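Local coordinates for peptide-binding protein (Photobacterium damsela subsp. piscicida, PDB 6SQX) that probably acts as a secreted NlpC/P60 cysteine endopeptidase that cleaves the peptidoglycan of potentially competing bacteria, at residues Y64-S69 with Y79-T84; N75-V80 with T86-L91. One frame throughout, in Å; residues are numbered along the deposited sequence.

Overall arrangement
Both contacts involve the beta hairpin of strands 76-78 and 87-89, and their centres lie about 10 Å apart. Contact 2 pairs the two strands by backbone hydrogen bonds and carries on into the start of helix 90-102, where Ile90 packs on Phe77; on its more exposed face Asp76 and Lys87 are bridged by water. Contact 1 is the smaller and more buried of the two. There the hairpin's connecting loop meets the turn after helix 50-64 through one aromatic ring, a proline and an asparagine amide, without a hydrogen bond between the segments. The two contacts share Tyr79 and Val80, and the ring of Phe66 also approaches that of Tyr78, which links the two packing surfaces.

Contact 1 of 2, residues Y64-S69 with Y79-T84; sequences YYFQWS and YVPNNT
Phe66 is the residue of 64-69 that meets the loop 79-84, laying its ring against Pro81 and Asn82. It stands just after helix 50-64, where Tyr65 has left helical geometry and a short 3-10 turn follows. With CG anti to its own backbone N (chi1 -180°), the phenyl group reaches across to the loop. Pro81 CB sits over one ring face, displaced toward the rim and 3.8 Å from the centroid of the Phe66 ring, which makes a CH-pi contact. The closest approach of Pro81 CB is to Phe66 CG, at 3.6 Å. Farther out on the ring, Phe66 CE1 lies 3.5 Å from Asn82 ND2, the amide plane standing perpendicular to the ring and approaching it obliquely. Ser69 closes the 3-10 turn: its OG donates to Phe66 O at 2.8 Å in the carbonyl plane, and Ser69 N donates to the same oxygen, so two bonds grip that carbonyl and steady the backbone that carries the ring. Opposite, Pro81 and Asn82 are the central residues of a type II turn from Val80 to Asn83. Pro81 O is held by Gln63 of helix 50-64, so that Phe66 and Gln63 together seat the hairpin loop against the end of that helix. Across the contact the chemistry is thus CH-pi and van der Waals, with one amide set obliquely beside the ring, while hydrogen bonds fix the backbone on each side.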
ATOM      1  N   TYR A  64      10.837   3.114   9.029  1.00 19.50           N
ATOM      2  CA  TYR A  64      11.320   2.395   7.851  1.00 19.10           C
ATOM      3  C   TYR A  64      12.514   1.502   8.184  1.00 19.68           C
ATOM      4  O   TYR A  64      12.634   0.388   7.645  1.00 19.60           O
ATOM      5  CB  TYR A  64      11.721   3.404   6.780  1.00 19.23           C
ATOM      6  CG  TYR A  64      12.104   2.825   5.445  1.00 19.09           C
ATOM      7  CD1 TYR A  64      11.137   2.275   4.607  1.00 19.52           C
ATOM      8  CD2 TYR A  64      13.421   2.898   4.983  1.00 18.76           C
ATOM      9  CE1 TYR A  64      11.474   1.796   3.329  1.00 18.78           C
ATOM     10  CE2 TYR A  64      13.755   2.417   3.732  1.00 18.89           C
ATOM     11  CZ  TYR A  64      12.777   1.847   2.933  1.00 18.49           C
ATOM     12  OH  TYR A  64      13.085   1.385   1.657  1.00 19.39           O
ATOM     13  N   TYR A  65      13.394   1.963   9.077  1.00 19.84           N
ATOM     14  CA  TYR A  65      14.567   1.185   9.490  1.00 20.75           C
ATOM     15  C   TYR A  65      14.356   0.399  10.778  1.00 20.98           C
ATOM     16  O   TYR A  65      15.327  -0.147  11.318  1.00 21.35           O
ATOM     17  CB  TYR A  65      15.807   2.094   9.618  1.00 21.88           C
ATOM     18  CG  TYR A  65      16.226   2.672   8.273  1.00 20.82           C
ATOM     19  CD1 TYR A  65      16.857   1.875   7.317  1.00 21.58           C
ATOM     20  CD2 TYR A  65      15.989   4.013   7.963  1.00 22.06           C
ATOM     21  CE1 TYR A  65      17.250   2.405   6.075  1.00 22.23           C
ATOM     22  CE2 TYR A  65      16.363   4.529   6.728  1.00 21.84           C
ATOM     23  CZ  TYR A  65      17.003   3.727   5.803  1.00 22.29           C
ATOM     24  OH  TYR A  65      17.389   4.274   4.561  1.00 23.81           O
ATOM     25  N   PHE A  66      13.110   0.272  11.234  1.00 20.62           N
ATOM     26  CA  PHE A  66      12.860  -0.384  12.517  1.00 20.70           C
ATOM     27  C   PHE A  66      13.395  -1.805  12.533  1.00 20.51           C
ATOM     28  O   PHE A  66      13.886  -2.274  13.574  1.00 21.62           O
ATOM     29  CB  PHE A  66      11.355  -0.405  12.765  1.00 20.57           C
ATOM     30  CG  PHE A  66      10.978  -1.054  14.054  1.00 21.56           C
ATOM     31  CD1 PHE A  66      11.264  -0.446  15.271  1.00 22.38           C
ATOM     32  CD2 PHE A  66      10.311  -2.267  14.055  1.00 22.47           C
ATOM     33  CE1 PHE A  66      10.875  -1.058  16.475  1.00 24.68           C
ATOM     34  CE2 PHE A  66       9.909  -2.885  15.251  1.00 24.22           C
ATOM     35  CZ  PHE A  66      10.219  -2.268  16.457  1.00 24.75           C
ATOM     36  N   GLN A  67      13.321  -2.526  11.411  1.00 20.24           N
ATOM     37  CA  GLN A  67      13.793  -3.916  11.433  1.00 19.27           C
ATOM     38  C   GLN A  67      15.303  -4.020  11.577  1.00 19.64           C
ATOM     39  O   GLN A  67      15.810  -5.116  11.817  1.00 21.38           O
ATOM     40  CB  GLN A  67      13.351  -4.681  10.170  1.00 20.55           C
ATOM     41  CG  GLN A  67      11.842  -4.709   9.972  1.00 20.68           C
ATOM     42  CD  GLN A  67      11.075  -5.303  11.133  1.00 20.60           C
ATOM     43  OE1 GLN A  67      11.601  -6.069  11.947  1.00 20.66           O
ATOM     44  NE2 GLN A  67       9.804  -4.992  11.174  1.00 20.95           N
ATOM     45  N   TRP A  68      16.032  -2.926  11.370  1.00 20.30           N
ATOM     46  CA  TRP A  68      17.473  -2.910  11.555  1.00 20.40           C
ATOM     47  C   TRP A  68      17.843  -2.368  12.916  1.00 21.82           C
ATOM     48  O   TRP A  68      19.032  -2.242  13.230  1.00 22.95           O
ATOM     49  CB  TRP A  68      18.152  -2.091  10.449  1.00 20.82           C
ATOM     50  CG  TRP A  68      18.176  -2.731   9.111  1.00 21.46           C
ATOM     51  CD1 TRP A  68      17.671  -3.963   8.761  1.00 20.90           C
ATOM     52  CD2 TRP A  68      18.687  -2.148   7.898  1.00 20.69           C
ATOM     53  NE1 TRP A  68      17.884  -4.196   7.400  1.00 20.54           N
ATOM     54  CE2 TRP A  68      18.499  -3.098   6.864  1.00 21.51           C
ATOM     55  CE3 TRP A  68      19.310  -0.931   7.596  1.00 21.61           C
ATOM     56  CZ2 TRP A  68      18.900  -2.851   5.542  1.00 22.04           C
ATOM     57  CZ3 TRP A  68      19.725  -0.705   6.286  1.00 21.06           C
ATOM     58  CH2 TRP A  68      19.498  -1.648   5.277  1.00 21.90           C
ATOM     59  N   SER A  69      16.842  -2.115  13.761  1.00 22.91           N
ATOM     60  CA  SER A  69      17.085  -1.484  15.052  1.00 23.96           C
ATOM     61  C   SER A  69      17.230  -2.510  16.168  1.00 24.41           C
ATOM     62  O   SER A  69      16.816  -3.657  16.058  1.00 24.67           O
ATOM     63  CB  SER A  69      15.970  -0.492  15.400  1.00 25.77           C
ATOM     64  OG  SER A  69      14.838  -1.133  15.958  1.00 25.92           O
ATOM     65  N   TYR A  79       2.080  -3.410  13.450  1.00 19.80           N
ATOM     66  CA  TYR A  79       1.621  -2.659  12.269  1.00 19.74           C
ATOM     67  C   TYR A  79       2.162  -1.242  12.269  1.00 19.33           C
ATOM     68  O   TYR A  79       2.325  -0.647  11.191  1.00 20.66           O
ATOM     69  CB  TYR A  79       0.083  -2.616  12.209  1.00 22.12           C
ATOM     70  CG  TYR A  79      -0.492  -3.964  11.947  1.00 24.21           C
ATOM     71  CD1 TYR A  79      -0.412  -4.543  10.678  1.00 26.85           C
ATOM     72  CD2 TYR A  79      -1.116  -4.690  12.970  1.00 26.96           C
ATOM     73  CE1 TYR A  79      -0.911  -5.814  10.434  1.00 28.40           C
ATOM     74  CE2 TYR A  79      -1.649  -5.966  12.722  1.00 28.17           C
ATOM     75  CZ  TYR A  79      -1.546  -6.517  11.438  1.00 29.96           C
ATOM     76  OH  TYR A  79      -2.025  -7.781  11.165  1.00 34.11           O
ATOM     77  N   VAL A  80       2.405  -0.654  13.435  1.00 20.12           N
ATOM     78  CA  VAL A  80       3.006   0.668  13.570  1.00 19.93           C
ATOM     79  C   VAL A  80       4.177   0.518  14.539  1.00 19.71           C
ATOM     80  O   VAL A  80       3.953   0.367  15.757  1.00 20.78           O
ATOM     81  CB  VAL A  80       1.967   1.689  14.074  1.00 21.71           C
ATOM     82  CG1 VAL A  80       2.621   3.077  14.316  1.00 22.47           C
ATOM     83  CG2 VAL A  80       0.795   1.771  13.068  1.00 21.88           C
ATOM     84  N   PRO A  81       5.421   0.471  14.068  1.00 20.59           N
ATOM     85  CA  PRO A  81       6.563   0.219  14.968  1.00 21.54           C
ATOM     86  C   PRO A  81       6.515   1.132  16.177  1.00 23.62           C
ATOM     87  O   PRO A  81       6.194   2.318  16.087  1.00 24.40           O
ATOM     88  CB  PRO A  81       7.782   0.524  14.077  1.00 21.27           C
ATOM     89  CG  PRO A  81       7.328   0.107  12.732  1.00 20.71           C
ATOM     90  CD  PRO A  81       5.830   0.522  12.650  1.00 20.70           C
ATOM     91  N   ASN A  82       6.782   0.540  17.339  1.00 25.23           N
ATOM     92  CA  ASN A  82       6.863   1.204  18.644  1.00 28.65           C
ATOM     93  C   ASN A  82       5.521   1.618  19.213  1.00 27.75           C
ATOM     94  O   ASN A  82       5.488   2.125  20.351  1.00 32.64           O
ATOM     95  CB  ASN A  82       7.813   2.414  18.675  1.00 30.88           C
ATOM     96  CG  ASN A  82       9.252   2.036  18.405  1.00 30.60           C
ATOM     97  OD1 ASN A  82       9.957   2.677  17.579  1.00 33.22           O
ATOM     98  ND2 ASN A  82       9.715   0.987  19.086  1.00 29.91           N
ATOM     99  N   ASN A  83       4.410   1.376  18.529  1.00 25.50           N
ATOM    100  CA  ASN A  83       3.105   1.635  19.113  1.00 23.85           C
ATOM    101  C   ASN A  83       2.560   0.289  19.579  1.00 25.35           C
ATOM    102  O   ASN A  83       2.147  -0.537  18.771  1.00 25.50           O
ATOM    103  CB  ASN A  83       2.163   2.318  18.110  1.00 24.59           C
ATOM    104  CG  ASN A  83       0.850   2.693  18.766  1.00 26.20           C
ATOM    105  OD1 ASN A  83       0.393   1.977  19.649  1.00 28.49           O
ATOM    106  ND2 ASN A  83       0.260   3.820  18.380  1.00 28.74           N
ATOM    107  N   THR A  84       2.570   0.056  20.907  1.00 26.86           N
ATOM    108  CA  THR A  84       2.149  -1.256  21.408  1.00 27.77           C
ATOM    109  C   THR A  84       0.658  -1.536  21.250  1.00 27.20           C
ATOM    110  O   THR A  84       0.250  -2.683  21.438  1.00 28.19           O
ATOM    111  CB  THR A  84       2.547  -1.449  22.868  1.00 30.22           C
ATOM    112  OG1 THR A  84       1.910  -0.440  23.671  1.00 32.29           O
ATOM    113  CG2 THR A  84       4.063  -1.371  22.990  1.00 32.10           C
TER

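Contact 2 of 2, residues N75-V80 with T86-L91; sequences NDFYYV and TKNNIL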
ATOM      1  N   ASN A  75       9.995 -12.309  17.218  1.00 24.43           N
ATOM      2  CA  ASN A  75       8.766 -12.863  17.786  1.00 24.10           C
ATOM      3  C   ASN A  75       7.570 -11.920  17.712  1.00 23.91           C
ATOM      4  O   ASN A  75       6.417 -12.389  17.762  1.00 24.19           O
ATOM      5  CB  ASN A  75       9.013 -13.284  19.241  1.00 26.47           C
ATOM      6  CG  ASN A  75      10.097 -14.309  19.334  1.00 31.15           C
ATOM      7  OD1 ASN A  75       9.913 -15.454  18.917  1.00 36.25           O
ATOM      8  ND2 ASN A  75      11.255 -13.912  19.866  1.00 33.96           N
ATOM      9  N   ASP A  76       7.824 -10.620  17.645  1.00 23.19           N
ATOM     10  CA  ASP A  76       6.809  -9.585  17.777  1.00 23.00           C
ATOM     11  C   ASP A  76       6.737  -8.803  16.474  1.00 22.17           C
ATOM     12  O   ASP A  76       7.774  -8.447  15.902  1.00 23.27           O
ATOM     13  CB  ASP A  76       7.182  -8.592  18.907  1.00 23.53           C
ATOM     14  CG  ASP A  76       7.350  -9.267  20.284  1.00 26.26           C
ATOM     15  OD1 ASP A  76       6.738 -10.343  20.484  1.00 27.72           O
ATOM     16  OD2 ASP A  76       8.074  -8.697  21.127  1.00 27.06           O
ATOM     17  N   PHE A  77       5.515  -8.500  16.039  1.00 22.20           N
ATOM     18  CA  PHE A  77       5.283  -7.730  14.820  1.00 21.29           C
ATOM     19  C   PHE A  77       4.342  -6.570  15.116  1.00 21.72           C
ATOM     20  O   PHE A  77       3.280  -6.766  15.718  1.00 22.12           O
ATOM     21  CB  PHE A  77       4.702  -8.613  13.695  1.00 20.90           C
ATOM     22  CG  PHE A  77       4.110  -7.819  12.563  1.00 19.97           C
ATOM     23  CD1 PHE A  77       4.928  -7.073  11.702  1.00 20.26           C
ATOM     24  CD2 PHE A  77       2.737  -7.789  12.384  1.00 21.13           C
ATOM     25  CE1 PHE A  77       4.372  -6.314  10.648  1.00 20.91           C
ATOM     26  CE2 PHE A  77       2.181  -7.018  11.338  1.00 21.45           C
ATOM     27  CZ  PHE A  77       3.011  -6.279  10.492  1.00 21.29           C
ATOM     28  N   TYR A  78       4.719  -5.370  14.683  1.00 21.26           N
ATOM     29  CA  TYR A  78       3.935  -4.151  14.879  1.00 20.86           C
ATOM     30  C   TYR A  78       3.391  -3.657  13.544  1.00 20.57           C
ATOM     31  O   TYR A  78       4.171  -3.414  12.633  1.00 20.91           O
ATOM     32  CB  TYR A  78       4.830  -3.045  15.446  1.00 21.68           C
ATOM     33  CG  TYR A  78       5.288  -3.340  16.852  1.00 23.83           C
ATOM     34  CD1 TYR A  78       6.328  -4.253  17.097  1.00 25.66           C
ATOM     35  CD2 TYR A  78       4.675  -2.721  17.945  1.00 24.84           C
ATOM     36  CE1 TYR A  78       6.734  -4.552  18.420  1.00 27.00           C
ATOM     37  CE2 TYR A  78       5.086  -2.989  19.260  1.00 26.81           C
ATOM     38  CZ  TYR A  78       6.089  -3.916  19.491  1.00 27.54           C
ATOM     39  OH  TYR A  78       6.487  -4.188  20.789  1.00 29.89           O
ATOM     40  N   TYR A  79       2.080  -3.410  13.450  1.00 19.80           N
ATOM     41  CA  TYR A  79       1.621  -2.659  12.269  1.00 19.74           C
ATOM     42  C   TYR A  79       2.162  -1.242  12.269  1.00 19.33           C
ATOM     43  O   TYR A  79       2.325  -0.647  11.191  1.00 20.66           O
ATOM     44  CB  TYR A  79       0.083  -2.616  12.209  1.00 22.12           C
ATOM     45  CG  TYR A  79      -0.492  -3.964  11.947  1.00 24.21           C
ATOM     46  CD1 TYR A  79      -0.412  -4.543  10.678  1.00 26.85           C
ATOM     47  CD2 TYR A  79      -1.116  -4.690  12.970  1.00 26.96           C
ATOM     48  CE1 TYR A  79      -0.911  -5.814  10.434  1.00 28.40           C
ATOM     49  CE2 TYR A  79      -1.649  -5.966  12.722  1.00 28.17           C
ATOM     50  CZ  TYR A  79      -1.546  -6.517  11.438  1.00 29.96           C
ATOM     51  OH  TYR A  79      -2.025  -7.781  11.165  1.00 34.11           O
ATOM     52  N   VAL A  80       2.405  -0.654  13.435  1.00 20.12           N
ATOM     53  CA  VAL A  80       3.006   0.668  13.570  1.00 19.93           C
ATOM     54  C   VAL A  80       4.177   0.518  14.539  1.00 19.71           C
ATOM     55  O   VAL A  80       3.953   0.367  15.757  1.00 20.78           O
ATOM     56  CB  VAL A  80       1.967   1.689  14.074  1.00 21.71           C
ATOM     57  CG1 VAL A  80       2.621   3.077  14.316  1.00 22.47           C
ATOM     58  CG2 VAL A  80       0.795   1.771  13.068  1.00 21.88           C
ATOM     59  N   THR A  86      -0.494  -1.838  18.497  1.00 24.08           N
ATOM     60  CA  THR A  86      -0.473  -2.551  17.217  1.00 23.76           C
ATOM     61  C   THR A  86       0.419  -3.790  17.260  1.00 25.03           C
ATOM     62  O   THR A  86       0.767  -4.346  16.202  1.00 25.31           O
ATOM     63  CB  THR A  86      -0.037  -1.615  16.073  1.00 22.93           C
ATOM     64  OG1 THR A  86       1.364  -1.331  16.131  1.00 22.85           O
ATOM     65  CG2 THR A  86      -0.805  -0.299  16.132  1.00 23.49           C
ATOM     66  N   LYS A  87       0.791  -4.234  18.463  1.00 25.68           N
ATOM     67  CA  LYS A  87       1.737  -5.331  18.644  1.00 26.78           C
ATOM     68  C   LYS A  87       1.033  -6.672  18.544  1.00 26.28           C
ATOM     69  O   LYS A  87      -0.044  -6.859  19.112  1.00 28.69           O
ATOM     70  CB  LYS A  87       2.341  -5.236  20.044  1.00 27.74           C
ATOM     71  CG  LYS A  87       3.418  -6.273  20.343  1.00 29.09           C
ATOM     72  CD  LYS A  87       3.774  -6.255  21.839  1.00 30.52           C
ATOM     73  CE  LYS A  87       4.905  -7.229  22.153  1.00 30.95           C
ATOM     74  NZ  LYS A  87       5.239  -7.319  23.599  1.00 31.59           N
ATOM     75  N   ASN A  88       1.674  -7.625  17.871  1.00 24.56           N
ATOM     76  CA  ASN A  88       1.128  -8.947  17.623  1.00 25.34           C
ATOM     77  C   ASN A  88       2.200 -10.004  17.839  1.00 24.10           C
ATOM     78  O   ASN A  88       3.369  -9.783  17.521  1.00 24.54           O
ATOM     79  CB  ASN A  88       0.642  -9.067  16.167  1.00 26.09           C
ATOM     80  CG  ASN A  88      -0.533  -8.150  15.873  1.00 30.29           C
ATOM     81  OD1 ASN A  88      -1.697  -8.548  15.986  1.00 34.68           O
ATOM     82  ND2 ASN A  88      -0.233  -6.907  15.498  1.00 31.70           N
ATOM     83  N   ASN A  89       1.797 -11.177  18.329  1.00 25.28           N
ATOM     84  CA  ASN A  89       2.697 -12.330  18.368  1.00 25.32           C
ATOM     85  C   ASN A  89       2.717 -13.038  17.009  1.00 25.08           C
ATOM     86  O   ASN A  89       1.667 -13.457  16.503  1.00 26.85           O
ATOM     87  CB  ASN A  89       2.246 -13.281  19.480  1.00 26.31           C
ATOM     88  CG  ASN A  89       3.158 -14.473  19.620  1.00 26.65           C
ATOM     89  OD1 ASN A  89       2.942 -15.507  18.999  1.00 28.99           O
ATOM     90  ND2 ASN A  89       4.186 -14.342  20.464  1.00 28.04           N
ATOM     91  N   ILE A  90       3.919 -13.168  16.421  1.00 23.35           N
ATOM     92  CA  ILE A  90       4.041 -13.671  15.046  1.00 22.55           C
ATOM     93  C   ILE A  90       3.582 -15.114  14.952  1.00 22.65           C
ATOM     94  O   ILE A  90       2.827 -15.478  14.039  1.00 23.09           O
ATOM     95  CB  ILE A  90       5.470 -13.489  14.498  1.00 22.22           C
ATOM     96  CG1 ILE A  90       5.770 -11.984  14.371  1.00 22.25           C
ATOM     97  CG2 ILE A  90       5.671 -14.288  13.169  1.00 22.75           C
ATOM     98  CD1 ILE A  90       7.205 -11.615  14.027  1.00 23.86           C
ATOM     99  N   LEU A  91       3.991 -15.957  15.918  1.00 24.34           N
ATOM    100  CA  LEU A  91       3.606 -17.363  15.845  1.00 25.10           C
ATOM    101  C   LEU A  91       2.087 -17.520  15.946  1.00 26.51           C
ATOM    102  O   LEU A  91       1.484 -18.325  15.215  1.00 27.24           O
ATOM    103  CB  LEU A  91       4.328 -18.157  16.938  1.00 25.91           C
ATOM    104  CG  LEU A  91       4.094 -19.677  16.993  1.00 26.81           C
ATOM    105  CD1 LEU A  91       4.441 -20.309  15.625  1.00 29.26           C
ATOM    106  CD2 LEU A  91       4.942 -20.265  18.129  1.00 28.75           C
TER
HETATM  107  O   HOH W   1       6.046 -15.190  17.726  1.00 24.83           O
HETATM  108  O   HOH W   2       7.469  -8.870  23.742  1.00 28.74           O
HETATM  109  O   HOH W   3       4.564 -11.475  21.309  1.00 33.47           O
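Backbone hydrogen bonds between Phe77 and Asn88 lie at the middle of this antiparallel hairpin: Phe77 N donates to Asn88 O at 2.9 Å, and Asn88 N donates back to Phe77 O over a more bent path (134°). Ile90 N continues the ladder with a nearly straight bond to Asn75 O (175°), and Tyr79 N bonds Thr86 O at the loop end. There Thr86 OG1 takes the N-H of Val80 at 3.0 Å and also bonds Asn83 O, tying the loop to the strand.

Among charged and polar groups, Asp76 OD2 and Lys87 NZ stay 4.0 Å apart, too far for a direct salt bridge. A single water bridges them, and the carboxylate rests against Lys87 CE, 3.6 Å from Asp76 OD2. A second water links Asp76 OD1 to Asn89 ND2. Asn89 occupies the N-cap of helix 90-102, its OD1 accepting from Lys92 N.

Amide meets ring where Asn88 ND2 lies 3.3 Å from Tyr79 CE2, the two planes nearly perpendicular.

In apolar packing, the extended chain of Lys87 runs beside Tyr78 in the same direction, its CG 4.1 Å from the Tyr78 ring centroid in an off-centre CH-pi contact. Phe77 CB and Ile90 CG1 meet 3.6 Å apart, and Ile90 also reaches Leu200 of strand 198-203.

Direct backbone bonds therefore fix the strand register, whereas one ordered water bridges the opposite charges beside Tyr78.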